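Local atomic coordinates of cytochrome P450 reductase (Amycolatopsis methanolica 239, PDB entry 5OGX), a protein that passes electrons from NADH through FAD and a [2Fe-2S] cluster to a cytochrome P450 that O-demethylates lignin-derived aromatics such as guaiacol. Residues 125-130 and 155-161. Numbering follows the deposited sequence.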
loop_
_atom_site.group_PDB
_atom_site.type_symbol
_atom_site.label_atom_id
_atom_site.label_comp_id
_atom_site.label_asym_id
_atom_site.label_seq_id
_atom_site.Cartn_x
_atom_site.Cartn_y
_atom_site.Cartn_z
ATOM N N ALA A 125 14.509 -15.619 3.838
ATOM C CA ALA A 125 15.308 -16.774 3.433
ATOM C C ALA A 125 15.505 -16.825 1.920
ATOM O O ALA A 125 16.538 -17.321 1.448
ATOM C CB ALA A 125 14.655 -18.064 3.929
ATOM N N GLU A 126 14.531 -16.337 1.152
ATOM C CA GLU A 126 14.553 -16.325 -0.303
ATOM C C GLU A 126 14.143 -14.951 -0.810
ATOM O O GLU A 126 13.330 -14.271 -0.173
ATOM C CB GLU A 126 13.598 -17.379 -0.883
ATOM C CG GLU A 126 13.631 -18.722 -0.156
ATOM C CD GLU A 126 14.955 -19.450 -0.321
ATOM O OE1 GLU A 126 15.247 -20.356 0.497
ATOM O OE2 GLU A 126 15.701 -19.120 -1.273
ATOM N N PRO A 127 14.655 -14.530 -1.966
ATOM C CA PRO A 127 14.253 -13.225 -2.512
ATOM C C PRO A 127 12.754 -13.161 -2.742
ATOM O O PRO A 127 12.130 -14.133 -3.180
ATOM C CB PRO A 127 15.017 -13.130 -3.838
ATOM C CG PRO A 127 16.123 -14.117 -3.732
ATOM C CD PRO A 127 15.694 -15.191 -2.780
ATOM N N LEU A 128 12.181 -11.996 -2.460
ATOM C CA LEU A 128 10.775 -11.732 -2.726
ATOM C C LEU A 128 10.642 -10.913 -4.002
ATOM O O LEU A 128 11.284 -9.869 -4.140
ATOM C CB LEU A 128 10.138 -10.985 -1.559
ATOM C CG LEU A 128 8.645 -10.707 -1.731
ATOM C CD1 LEU A 128 7.906 -12.048 -1.785
ATOM C CD2 LEU A 128 8.126 -9.835 -0.590
ATOM N N ALA A 129 9.818 -11.390 -4.931
ATOM C CA ALA A 129 9.469 -10.619 -6.120
ATOM C C ALA A 129 8.302 -9.706 -5.778
ATOM O O ALA A 129 7.276 -10.186 -5.296
ATOM C CB ALA A 129 9.088 -11.544 -7.276
ATOM N N PHE A 130 8.460 -8.401 -6.020
ATOM C CA PHE A 130 7.404 -7.426 -5.744
ATOM C C PHE A 130 7.660 -6.167 -6.564
ATOM O O PHE A 130 8.746 -5.968 -7.114
ATOM C CB PHE A 130 7.327 -7.065 -4.246
ATOM C CG PHE A 130 8.598 -6.454 -3.706
ATOM C CD1 PHE A 130 9.591 -7.267 -3.178
ATOM C CD2 PHE A 130 8.800 -5.078 -3.730
ATOM C CE1 PHE A 130 10.782 -6.730 -2.686
ATOM C CE2 PHE A 130 9.998 -4.529 -3.235
ATOM C CZ PHE A 130 10.984 -5.365 -2.718
ATOM N N ALA A 155 12.635 -2.702 -5.775
ATOM C CA ALA A 155 12.465 -4.120 -6.085
ATOM C C ALA A 155 13.779 -4.887 -6.045
ATOM O O ALA A 155 13.765 -6.110 -5.857
ATOM C CB ALA A 155 11.800 -4.284 -7.455
ATOM N N ASP A 156 14.911 -4.200 -6.203
ATOM C CA ASP A 156 16.204 -4.859 -6.116
ATOM C C ASP A 156 16.601 -5.172 -4.680
ATOM O O ASP A 156 17.488 -6.008 -4.462
ATOM C CB ASP A 156 17.276 -3.980 -6.759
ATOM C CG ASP A 156 17.409 -2.648 -6.060
ATOM O OD1 ASP A 156 16.427 -1.880 -6.075
ATOM O OD2 ASP A 156 18.466 -2.380 -5.452
ATOM N N GLU A 157 16.007 -4.488 -3.704
ATOM C CA GLU A 157 16.255 -4.770 -2.290
ATOM C C GLU A 157 15.320 -5.903 -1.869
ATOM O O GLU A 157 14.317 -5.710 -1.180
ATOM C CB GLU A 157 16.048 -3.507 -1.456
ATOM C CG GLU A 157 16.921 -2.332 -1.914
ATOM C CD GLU A 157 16.537 -0.986 -1.289
ATOM O OE1 GLU A 157 15.353 -0.776 -0.934
ATOM O OE2 GLU A 157 17.432 -0.119 -1.174
ATOM N N ASP A 158 15.634 -7.109 -2.352
ATOM C CA ASP A 158 14.636 -8.174 -2.319
ATOM C C ASP A 158 14.846 -9.181 -1.197
ATOM O O ASP A 158 14.071 -10.136 -1.097
ATOM C CB ASP A 158 14.566 -8.905 -3.675
ATOM C CG ASP A 158 15.897 -9.471 -4.129
ATOM O OD1 ASP A 158 16.878 -9.464 -3.352
ATOM O OD2 ASP A 158 15.954 -9.936 -5.290
ATOM N N LYS A 159 15.848 -8.986 -0.343
ATOM C CA LYS A 159 16.114 -9.921 0.739
ATOM C C LYS A 159 15.913 -9.339 2.126
ATOM O O LYS A 159 15.886 -10.102 3.099
ATOM C CB LYS A 159 17.551 -10.460 0.634
ATOM C CG LYS A 159 17.744 -11.465 -0.482
ATOM C CD LYS A 159 17.405 -12.866 -0.011
ATOM C CE LYS A 159 18.614 -13.530 0.625
ATOM N NZ LYS A 159 18.226 -14.691 1.462
ATOM N N VAL A 160 15.781 -8.025 2.259
ATOM C CA VAL A 160 15.571 -7.393 3.555
ATOM C C VAL A 160 14.430 -6.408 3.377
ATOM O O VAL A 160 14.593 -5.379 2.705
ATOM C CB VAL A 160 16.829 -6.684 4.070
ATOM C CG1 VAL A 160 16.527 -5.980 5.386
ATOM C CG2 VAL A 160 17.992 -7.680 4.238
ATOM N N LEU A 161 13.274 -6.719 3.957
ATOM C CA LEU A 161 12.113 -5.849 3.820
ATOM C C LEU A 161 12.195 -4.711 4.829
ATOM O O LEU A 161 12.563 -4.918 5.986
ATOM C CB LEU A 161 10.823 -6.650 4.019
ATOM C CG LEU A 161 10.671 -7.913 3.159
ATOM C CD1 LEU A 161 9.336 -8.603 3.476
ATOM C CD2 LEU A 161 10.776 -7.621 1.652
HETATM O O HOH W 1 11.662 -8.023 -6.126
HETATM O O HOH W 2 13.581 -10.320 -6.570
#
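The Phe-130 ring meets the 155-161 loop by its edge: the Glu-157 carbonyl oxygen lies in the ring plane, 3.7 Å from CZ, and Asp-158 CA also sits near that plane, beyond CE1. Ala-155 CA and Leu-161 CD2 approach obliquely. The contact lies in the antiparallel beta-barrel of the FAD-binding domain, as in the ferredoxin reductase family; it joins the loop following strand 117-124 to the turn that leads into strand 160-166. With CG between the backbone N and the carbonyl carbon (chi1 60°), the CE1-CZ edge of Phe-130 is turned to the inverse gamma turn centred on Glu-157. One direct backbone bond ties the two segments, Leu-128 N to Asp-158 O at 3.0 Å, nearly straight at 168°. The same oxygen receives a CA-H...O contact from Pro-127 CA at 3.4 Å. Deeper in, Leu-128 CD2 meets Leu-161 CD2 at 4.1 Å with the side chains crossing at about a right angle, while Leu-103 and Pro-193 also pack on Leu-128. On the exposed side, Lys-159 bends at chi2 and chi3 and runs alongside the Pro-127 ring; NZ bonds mainly to Leu-124 O and only weakly to Ala-125 O. Two waters bridge the segments: one joins Phe-130 N, Leu-128 O and Ala-155 O, and another hydrogen-bonds weakly to Leu-128 O and, at 2.7 Å, to Asp-158 OD2, the carboxylate oxygen that also rests 3.6 Å from Pro-127 CB.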